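Local coordinates for ribulose bisphosphate carboxylase (Pyrococcus horikoshii, PDB 2D69), which probably catalyses the carboxylation of ribulose 1,5-bisphosphate to two molecules of 3-phosphoglycerate, as a magnesium-dependent form III Rubisco serving archaeal AMP degradation, at residues E128-F133 with K336-R341; L121-P126 with A299-M304; G135-V140 with V267-G272. All coordinates share one frame; numbering follows the deposited sequence.

Interaction 1. Residues E128-F133 with K336-R341; sequences EYLRHF and KWEHIR
Leu130 lays its CD2 methyl over one face of the Trp337 indole, 3.9 Å from the centroid of the five-membered ring, a CH-pi contact; the other methyl, CD1, lies between the six-membered part of the indole and Ile340 CG1. With CG anti to the backbone N (chi1 -174°), the Leu130 fork reaches across to the turn of 337-340. The CG of His339 stands between its own backbone N and carbonyl carbon (chi1 57°), which swings the imidazole toward 128-133, where NE2 donates to Phe133 O at 2.9 Å, almost in the ring plane and close to the line of the carbonyl bond. A second, weak bond from NE2 to Leu130 O is 3.4 Å long. With an alanine for His339, Phe133 O would probably lose its imidazole donor, Leu130 O its weak one, and a gap would open beside Leu130 CG. Arg131 leads its guanidinium away to a salt bridge with Glu128; Glu338 lays CG against Leu130 CD2 while its carboxylate pairs with Arg67 of the second subunit. Each segment folds into a beta turn: type I from Leu130 to Phe133, and type II' from Trp337 to Ile340, in the barrel loop between helix 323-334 and strand 344-348.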
loop_
_atom_site.group_PDB
_atom_site.type_symbol
_atom_site.label_atom_id
_atom_site.label_comp_id
_atom_site.label_asym_id
_atom_site.label_seq_id
_atom_site.Cartn_x
_atom_site.Cartn_y
_atom_site.Cartn_z
ATOM N N GLU A 128 3.600 33.538 -18.499
ATOM C CA GLU A 128 2.924 32.288 -18.692
ATOM C C GLU A 128 3.904 31.119 -18.659
ATOM O O GLU A 128 3.465 29.996 -18.503
ATOM C CB GLU A 128 2.071 32.270 -19.984
ATOM C CG GLU A 128 0.757 33.068 -19.890
ATOM C CD GLU A 128 -0.213 32.559 -18.815
ATOM O OE1 GLU A 128 -0.657 33.413 -18.001
ATOM O OE2 GLU A 128 -0.557 31.344 -18.806
ATOM N N TYR A 129 5.204 31.390 -18.817
ATOM C CA TYR A 129 6.241 30.381 -18.515
ATOM C C TYR A 129 6.529 30.324 -16.998
ATOM O O TYR A 129 6.545 29.259 -16.367
ATOM C CB TYR A 129 7.534 30.682 -19.306
ATOM C CG TYR A 129 8.440 29.489 -19.324
ATOM C CD1 TYR A 129 8.312 28.502 -20.289
ATOM C CD2 TYR A 129 9.367 29.301 -18.314
ATOM C CE1 TYR A 129 9.100 27.364 -20.230
ATOM C CE2 TYR A 129 10.180 28.184 -18.260
ATOM C CZ TYR A 129 10.056 27.220 -19.188
ATOM O OH TYR A 129 10.860 26.106 -19.039
ATOM N N LEU A 130 6.729 31.489 -16.429
ATOM C CA LEU A 130 7.248 31.634 -15.077
ATOM C C LEU A 130 6.225 31.176 -14.064
ATOM O O LEU A 130 6.589 30.689 -12.965
ATOM C CB LEU A 130 7.574 33.123 -14.835
ATOM C CG LEU A 130 8.271 33.475 -13.513
ATOM C CD1 LEU A 130 9.511 32.670 -13.356
ATOM C CD2 LEU A 130 8.609 34.990 -13.440
ATOM N N ARG A 131 4.946 31.308 -14.412
ATOM C CA ARG A 131 3.878 30.991 -13.451
ATOM C C ARG A 131 3.823 29.475 -13.114
ATOM O O ARG A 131 3.219 29.076 -12.128
ATOM C CB ARG A 131 2.515 31.486 -13.949
ATOM C CG ARG A 131 1.939 30.670 -15.149
ATOM C CD ARG A 131 0.610 31.183 -15.667
ATOM N NE ARG A 131 -0.429 30.940 -14.693
ATOM C CZ ARG A 131 -1.566 31.626 -14.595
ATOM N NH1 ARG A 131 -1.831 32.611 -15.441
ATOM N NH2 ARG A 131 -2.450 31.301 -13.655
ATOM N N HIS A 132 4.469 28.639 -13.929
ATOM C CA HIS A 132 4.562 27.205 -13.652
ATOM C C HIS A 132 5.813 26.819 -12.844
ATOM O O HIS A 132 6.191 25.637 -12.828
ATOM C CB HIS A 132 4.486 26.438 -14.978
ATOM C CG HIS A 132 3.294 26.842 -15.788
ATOM N ND1 HIS A 132 2.007 26.809 -15.282
ATOM C CD2 HIS A 132 3.193 27.326 -17.046
ATOM C CE1 HIS A 132 1.168 27.236 -16.206
ATOM N NE2 HIS A 132 1.858 27.562 -17.283
ATOM N N PHE A 133 6.451 27.829 -12.226
ATOM C CA PHE A 133 7.504 27.649 -11.250
ATOM C C PHE A 133 7.064 28.318 -9.937
ATOM O O PHE A 133 6.442 29.373 -9.939
ATOM C CB PHE A 133 8.790 28.203 -11.724
ATOM C CG PHE A 133 9.342 27.446 -12.928
ATOM C CD1 PHE A 133 8.890 27.719 -14.165
ATOM C CD2 PHE A 133 10.172 26.374 -12.753
ATOM C CE1 PHE A 133 9.336 26.983 -15.257
ATOM C CE2 PHE A 133 10.638 25.640 -13.843
ATOM C CZ PHE A 133 10.211 25.956 -15.075
ATOM N N LYS A 336 12.637 41.851 -6.736
ATOM C CA LYS A 336 11.248 41.508 -6.919
ATOM C C LYS A 336 11.095 40.889 -8.309
ATOM O O LYS A 336 11.633 41.397 -9.255
ATOM C CB LYS A 336 10.394 42.761 -6.760
ATOM C CG LYS A 336 9.023 42.533 -6.075
ATOM C CD LYS A 336 8.135 41.555 -6.873
ATOM C CE LYS A 336 6.660 41.463 -6.345
ATOM N NZ LYS A 336 5.763 40.913 -7.363
ATOM N N TRP A 337 10.407 39.736 -8.398
ATOM C CA TRP A 337 10.276 39.012 -9.638
ATOM C C TRP A 337 8.990 38.226 -9.583
ATOM O O TRP A 337 8.984 37.022 -9.312
ATOM C CB TRP A 337 11.452 38.062 -9.820
ATOM C CG TRP A 337 11.546 37.481 -11.153
ATOM C CD1 TRP A 337 11.084 38.035 -12.293
ATOM C CD2 TRP A 337 12.177 36.246 -11.535
ATOM N NE1 TRP A 337 11.385 37.234 -13.366
ATOM C CE2 TRP A 337 12.052 36.129 -12.929
ATOM C CE3 TRP A 337 12.849 35.235 -10.842
ATOM C CZ2 TRP A 337 12.584 35.058 -13.655
ATOM C CZ3 TRP A 337 13.362 34.154 -11.556
ATOM C CH2 TRP A 337 13.207 34.073 -12.965
ATOM N N GLU A 338 7.892 38.936 -9.823
ATOM C CA GLU A 338 6.561 38.390 -9.692
ATOM C C GLU A 338 6.387 37.667 -8.354
ATOM O O GLU A 338 6.717 38.220 -7.324
ATOM C CB GLU A 338 6.234 37.482 -10.887
ATOM C CG GLU A 338 6.440 38.117 -12.277
ATOM C CD GLU A 338 5.388 39.145 -12.688
ATOM O OE1 GLU A 338 4.492 39.420 -11.917
ATOM O OE2 GLU A 338 5.460 39.679 -13.793
ATOM N N HIS A 339 5.860 36.445 -8.382
ATOM C CA HIS A 339 5.635 35.611 -7.175
ATOM C C HIS A 339 6.906 34.867 -6.647
ATOM O O HIS A 339 6.834 34.201 -5.588
ATOM C CB HIS A 339 4.570 34.530 -7.465
ATOM C CG HIS A 339 4.931 33.656 -8.627
ATOM N ND1 HIS A 339 4.955 34.138 -9.912
ATOM C CD2 HIS A 339 5.388 32.380 -8.694
ATOM C CE1 HIS A 339 5.375 33.190 -10.740
ATOM N NE2 HIS A 339 5.644 32.111 -10.028
ATOM N N ILE A 340 8.019 34.937 -7.388
ATOM C CA ILE A 340 9.241 34.259 -6.988
ATOM C C ILE A 340 9.916 34.974 -5.811
ATOM O O ILE A 340 10.353 36.108 -5.913
ATOM C CB ILE A 340 10.180 34.156 -8.120
ATOM C CG1 ILE A 340 9.494 33.513 -9.351
ATOM C CG2 ILE A 340 11.415 33.411 -7.730
ATOM C CD1 ILE A 340 9.044 32.096 -9.212
ATOM N N ARG A 341 9.995 34.303 -4.686
ATOM C CA ARG A 341 10.581 34.913 -3.478
ATOM C C ARG A 341 12.068 35.201 -3.673
ATOM O O ARG A 341 12.755 34.536 -4.538
ATOM C CB ARG A 341 10.348 33.979 -2.297
ATOM C CG ARG A 341 8.961 34.083 -1.646
ATOM C CD ARG A 341 8.734 32.933 -0.642
ATOM N NE ARG A 341 7.366 32.780 -0.192
ATOM C CZ ARG A 341 6.382 32.096 -0.812
ATOM N NH1 ARG A 341 6.570 31.411 -1.942
ATOM N NH2 ARG A 341 5.193 32.070 -0.259
#

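Interaction 2. Residues L121-P126 with A299-M304; sequences LDFHPP and AKAARM
The buried Lys300 sends its ammonium group from helix 295-305 to strand 115-124 and meets there a carboxylate and a backbone carbonyl at once. NZ forms a salt bridge with Asp122 OD1 at 2.8 Å, met on the syn side of the carboxylate though 29° out of its plane, and donates to Phe123 O at 2.8 Å, with a C=O...N angle of 166°. A water accepts a third bond from NZ and donates to Asp122 OD2, so the ion pair is bridged a second time. Asp122 is also held by its own strand, OD1 taking a weak bond from Phe123 N.

The methylene part of the same lysine is used as well. Its CD lies over one face of the Phe123 ring, 4.0 Å from the centroid, and the bend of Lys300 at chi3 (-88°) then turns CE and NZ toward Asp122 OD1 and Phe123 O. The side chains of Phe123 and Lys300 run alongside in opposing senses. At the ring's edge, the CE methyl of Met304 comes to 3.5 Å from Phe123 CE1, and the same methyl is 4.2 Å from Pro125 CG. His124 turns its NE2 to Glu29 of strand 26-34, which also faces the classic beta bulge at Leu121 and Asp122.

The strand belongs to the sheet of the N-terminal domain and the helix to the alpha/beta barrel, so the contact joins the two domains within one chain. One residue serves both kinds of chemistry: the apolar length of Lys300 packs on an aromatic face, while its charge, enclosed among Asp122, Phe123 O and a water, is likely to be stabilised as the cation at this partly buried domain boundary.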
loop_
_atom_site.group_PDB
_atom_site.type_symbol
_atom_site.label_atom_id
_atom_site.label_comp_id
_atom_site.label_asym_id
_atom_site.label_seq_id
_atom_site.Cartn_x
_atom_site.Cartn_y
_atom_site.Cartn_z
ATOM N N LEU A 121 24.004 34.333 -21.952
ATOM C CA LEU A 121 24.178 35.421 -21.003
ATOM C C LEU A 121 23.042 35.572 -20.011
ATOM O O LEU A 121 23.279 35.840 -18.835
ATOM C CB LEU A 121 24.354 36.742 -21.731
ATOM C CG LEU A 121 25.475 36.785 -22.721
ATOM C CD1 LEU A 121 25.535 38.186 -23.401
ATOM C CD2 LEU A 121 26.811 36.434 -22.022
ATOM N N ASP A 122 21.816 35.424 -20.489
ATOM C CA ASP A 122 20.614 35.610 -19.676
ATOM C C ASP A 122 19.412 35.119 -20.459
ATOM O O ASP A 122 19.455 34.994 -21.674
ATOM C CB ASP A 122 20.419 37.114 -19.361
ATOM C CG ASP A 122 19.617 37.379 -18.070
ATOM O OD1 ASP A 122 19.159 36.434 -17.405
ATOM O OD2 ASP A 122 19.391 38.540 -17.627
ATOM N N PHE A 123 18.318 34.868 -19.759
ATOM C CA PHE A 123 17.062 34.553 -20.385
ATOM C C PHE A 123 15.950 35.274 -19.572
ATOM O O PHE A 123 16.135 35.663 -18.381
ATOM C CB PHE A 123 16.877 33.033 -20.533
ATOM C CG PHE A 123 16.708 32.312 -19.207
ATOM C CD1 PHE A 123 15.474 31.945 -18.779
ATOM C CD2 PHE A 123 17.812 31.997 -18.425
ATOM C CE1 PHE A 123 15.314 31.251 -17.561
ATOM C CE2 PHE A 123 17.641 31.322 -17.163
ATOM C CZ PHE A 123 16.414 30.968 -16.766
ATOM N N HIS A 124 14.847 35.546 -20.244
ATOM C CA HIS A 124 13.741 36.281 -19.646
ATOM C C HIS A 124 12.464 35.458 -19.905
ATOM O O HIS A 124 11.930 35.452 -21.011
ATOM C CB HIS A 124 13.674 37.720 -20.236
ATOM C CG HIS A 124 15.009 38.437 -20.219
ATOM N ND1 HIS A 124 15.922 38.292 -19.200
ATOM C CD2 HIS A 124 15.609 39.244 -21.119
ATOM C CE1 HIS A 124 17.018 38.973 -19.466
ATOM N NE2 HIS A 124 16.857 39.562 -20.625
ATOM N N PRO A 125 11.976 34.740 -18.907
ATOM C CA PRO A 125 10.723 33.997 -19.093
ATOM C C PRO A 125 9.484 34.865 -19.008
ATOM O O PRO A 125 9.351 35.615 -18.072
ATOM C CB PRO A 125 10.775 32.940 -17.993
ATOM C CG PRO A 125 11.623 33.648 -16.845
ATOM C CD PRO A 125 12.608 34.471 -17.615
ATOM N N PRO A 126 8.552 34.734 -19.956
ATOM C CA PRO A 126 7.279 35.464 -19.861
ATOM C C PRO A 126 6.432 34.945 -18.716
ATOM O O PRO A 126 6.728 33.880 -18.134
ATOM C CB PRO A 126 6.622 35.215 -21.209
ATOM C CG PRO A 126 7.258 33.870 -21.692
ATOM C CD PRO A 126 8.633 33.901 -21.168
ATOM N N ALA A 299 21.953 31.041 -11.902
ATOM C CA ALA A 299 21.313 31.536 -10.700
ATOM C C ALA A 299 19.811 31.775 -10.921
ATOM O O ALA A 299 19.010 31.603 -10.008
ATOM C CB ALA A 299 21.974 32.832 -10.241
ATOM N N LYS A 300 19.457 32.233 -12.114
ATOM C CA LYS A 300 18.072 32.533 -12.439
ATOM C C LYS A 300 17.272 31.237 -12.504
ATOM O O LYS A 300 16.177 31.144 -11.987
ATOM C CB LYS A 300 17.995 33.298 -13.769
ATOM C CG LYS A 300 16.606 33.593 -14.283
ATOM C CD LYS A 300 16.624 34.635 -15.391
ATOM C CE LYS A 300 16.550 36.093 -14.910
ATOM N NZ LYS A 300 16.794 37.063 -16.100
ATOM N N ALA A 301 17.790 30.257 -13.226
ATOM C CA ALA A 301 17.183 28.929 -13.196
ATOM C C ALA A 301 17.014 28.411 -11.776
ATOM O O ALA A 301 15.946 27.893 -11.414
ATOM C CB ALA A 301 17.987 27.967 -14.026
ATOM N N ALA A 302 18.054 28.546 -10.947
ATOM C CA ALA A 302 18.010 27.931 -9.647
ATOM C C ALA A 302 16.966 28.653 -8.774
ATOM O O ALA A 302 16.302 27.999 -7.946
ATOM C CB ALA A 302 19.424 27.959 -8.978
ATOM N N ARG A 303 16.851 29.986 -8.919
ATOM C CA ARG A 303 15.840 30.752 -8.179
ATOM C C ARG A 303 14.411 30.377 -8.623
ATOM O O ARG A 303 13.491 30.278 -7.810
ATOM C CB ARG A 303 16.085 32.243 -8.368
ATOM C CG ARG A 303 15.050 33.106 -7.679
ATOM C CD ARG A 303 15.399 34.566 -7.563
ATOM N NE ARG A 303 14.313 35.255 -6.906
ATOM C CZ ARG A 303 14.015 36.540 -7.034
ATOM N NH1 ARG A 303 14.757 37.331 -7.814
ATOM N NH2 ARG A 303 12.978 37.052 -6.364
ATOM N N MET A 304 14.232 30.158 -9.929
ATOM C CA MET A 304 12.922 29.912 -10.479
ATOM C C MET A 304 12.398 28.558 -9.985
ATOM O O MET A 304 11.272 28.487 -9.429
ATOM C CB MET A 304 13.030 30.021 -12.026
ATOM C CG MET A 304 11.769 29.790 -12.854
ATOM S SD MET A 304 12.057 29.964 -14.735
ATOM C CE MET A 304 13.491 30.640 -14.662
HETATM O O HOH W 1 18.242 39.559 -15.159
#

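Interaction 3. Residues G135-V140 with V267-G272; sequences GPQFGV and VTEDLG
Gln137 reaches with its amide into the last turn of helix 258-271, and Phe138 beside it turns to Gly272, just past the helix end. Along the helix, Thr268 comes first: its backbone O accepts from Gln137 NE2 at 3.0 Å. The acceptor lies nearly in the amide plane, whereas the nitrogen stands above the plane of the carbonyl, 52° out of it. A water takes another bond from NE2, at 2.8 Å, and is hydrogen-bonded to Thr268 OG1, so main chain and side chain of Thr268 are both tied to one amide nitrogen. Extended throughout, with CG anti to the backbone N (chi1 168°), the Gln137 chain spans the distance in a straight line.

Glu269 follows. Its CA is 3.6 Å from Gln137 NE2, and its chain, bent at chi2, brings OE1 across the glutamine chain, 3.8 Å from Gln137 NE2, with the two flat groups 46° apart. The acid is engaged elsewhere: OE1 with Arg265 and OE2 with Arg204 and Arg198 of the third subunit. A second water donates to Gln137 OE1 at 2.8 Å; its approach to the backbone O of Glu269 is suspiciously short, and that link is doubtful.

Gly272 closes the segment. Its CA lies 3.8 Å from Gln137 OE1, and its O approaches Phe138 CZ at 3.5 Å. Gln137 CG lies over one face of that ring, and Phe146 packs edge-to-face with it. Gly272 is the first residue to leave helical geometry, with a positive phi that favours glycine. This is the C-terminal end of a barrel helix, just before strand 274-278 of the alpha/beta barrel, packed against the chain that leads into helix 139-147.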
loop_
_atom_site.group_PDB
_atom_site.type_symbol
_atom_site.label_atom_id
_atom_site.label_comp_id
_atom_site.label_asym_id
_atom_site.label_seq_id
_atom_site.Cartn_x
_atom_site.Cartn_y
_atom_site.Cartn_z
ATOM N N GLY A 135 9.306 28.977 -7.385
ATOM C CA GLY A 135 10.395 29.709 -6.784
ATOM C C GLY A 135 10.661 29.154 -5.377
ATOM O O GLY A 135 10.209 28.089 -5.063
ATOM N N PRO A 136 11.442 29.844 -4.581
ATOM C CA PRO A 136 11.817 29.382 -3.243
ATOM C C PRO A 136 10.655 29.255 -2.284
ATOM O O PRO A 136 9.783 30.105 -2.309
ATOM C CB PRO A 136 12.718 30.489 -2.737
ATOM C CG PRO A 136 13.191 31.170 -3.949
ATOM C CD PRO A 136 12.039 31.137 -4.912
ATOM N N GLN A 137 10.692 28.241 -1.417
ATOM C CA GLN A 137 9.622 27.991 -0.527
ATOM C C GLN A 137 9.759 29.023 0.598
ATOM O O GLN A 137 8.773 29.575 1.075
ATOM C CB GLN A 137 9.661 26.554 0.031
ATOM C CG GLN A 137 8.696 26.356 1.192
ATOM C CD GLN A 137 8.671 24.948 1.797
ATOM O OE1 GLN A 137 7.926 24.718 2.758
ATOM N NE2 GLN A 137 9.460 24.015 1.252
ATOM N N PHE A 138 10.990 29.298 0.980
ATOM C CA PHE A 138 11.227 30.221 2.107
ATOM C C PHE A 138 11.765 31.581 1.643
ATOM O O PHE A 138 11.214 32.629 1.954
ATOM C CB PHE A 138 12.130 29.559 3.143
ATOM C CG PHE A 138 11.529 28.360 3.779
ATOM C CD1 PHE A 138 10.673 28.487 4.893
ATOM C CD2 PHE A 138 11.773 27.075 3.262
ATOM C CE1 PHE A 138 10.095 27.380 5.490
ATOM C CE2 PHE A 138 11.205 25.933 3.865
ATOM C CZ PHE A 138 10.334 26.096 4.981
ATOM N N GLY A 139 12.805 31.547 0.848
ATOM C CA GLY A 139 13.566 32.731 0.517
ATOM C C GLY A 139 14.142 33.437 1.716
ATOM O O GLY A 139 14.185 32.903 2.831
ATOM N N VAL A 140 14.480 34.695 1.499
ATOM C CA VAL A 140 15.069 35.533 2.527
ATOM C C VAL A 140 14.163 35.649 3.748
ATOM O O VAL A 140 14.618 35.416 4.878
ATOM C CB VAL A 140 15.409 36.941 1.929
ATOM C CG1 VAL A 140 15.904 37.923 3.034
ATOM C CG2 VAL A 140 16.495 36.801 0.848
ATOM N N VAL A 267 10.031 17.404 -3.354
ATOM C CA VAL A 267 10.303 16.742 -2.044
ATOM C C VAL A 267 10.358 17.710 -0.870
ATOM O O VAL A 267 9.710 17.496 0.167
ATOM C CB VAL A 267 11.609 15.937 -2.107
ATOM C CG1 VAL A 267 11.920 15.331 -0.769
ATOM C CG2 VAL A 267 11.470 14.799 -3.119
ATOM N N THR A 268 11.145 18.765 -1.027
ATOM C CA THR A 268 11.295 19.754 0.024
ATOM C C THR A 268 10.047 20.563 0.315
ATOM O O THR A 268 9.851 21.018 1.464
ATOM C CB THR A 268 12.531 20.696 -0.200
ATOM O OG1 THR A 268 12.447 21.449 -1.436
ATOM C CG2 THR A 268 13.836 19.904 -0.260
ATOM N N GLU A 269 9.203 20.749 -0.690
ATOM C CA GLU A 269 7.869 21.351 -0.508
ATOM C C GLU A 269 7.063 20.523 0.450
ATOM O O GLU A 269 6.281 21.048 1.227
ATOM C CB GLU A 269 7.113 21.443 -1.864
ATOM C CG GLU A 269 5.719 22.094 -1.790
ATOM C CD GLU A 269 5.769 23.574 -1.418
ATOM O OE1 GLU A 269 6.844 24.193 -1.506
ATOM O OE2 GLU A 269 4.736 24.128 -1.025
ATOM N N ASP A 270 7.202 19.210 0.380
ATOM C CA ASP A 270 6.434 18.365 1.288
ATOM C C ASP A 270 6.996 18.300 2.701
ATOM O O ASP A 270 6.267 18.029 3.628
ATOM C CB ASP A 270 6.304 16.943 0.728
ATOM C CG ASP A 270 5.332 16.857 -0.424
ATOM O OD1 ASP A 270 4.473 17.774 -0.557
ATOM O OD2 ASP A 270 5.387 15.895 -1.223
ATOM N N LEU A 271 8.291 18.521 2.857
ATOM C CA LEU A 271 8.945 18.307 4.142
ATOM C C LEU A 271 9.292 19.587 4.904
ATOM O O LEU A 271 9.842 19.516 5.975
ATOM C CB LEU A 271 10.213 17.491 3.928
ATOM C CG LEU A 271 10.084 16.103 3.301
ATOM C CD1 LEU A 271 11.416 15.543 3.032
ATOM C CD2 LEU A 271 9.323 15.160 4.238
ATOM N N GLY A 272 8.984 20.755 4.358
ATOM C CA GLY A 272 9.367 22.013 4.994
ATOM C C GLY A 272 10.858 22.348 5.071
ATOM O O GLY A 272 11.333 22.889 6.062
HETATM O O HOH W 2 11.735 23.811 -0.343
HETATM O O HOH W 3 6.634 22.304 3.283
#

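How the interactions relate
Interactions 1 and 2 adjoin, their centres about 10 Å apart: strand 115-124 runs on into helix 127-130, and Arg303 of helix 295-305 donates to Arg341 O, while Met304 packs on Phe133 and Pro125 on Trp337. Both thus join the region around the N-terminal domain to the barrel. Both segments of interaction 3 fall between theirs in sequence, Pro136 packing on Ile340. All three are partly buried. Interaction 2, untouched by other subunits, relies on a charged pair and an aromatic face; interaction 1 on apolar packing and an imidazole bond; interaction 3 on an amide and waters. Interactions 1 and 3 also touch the third subunit, interaction 1 the second too.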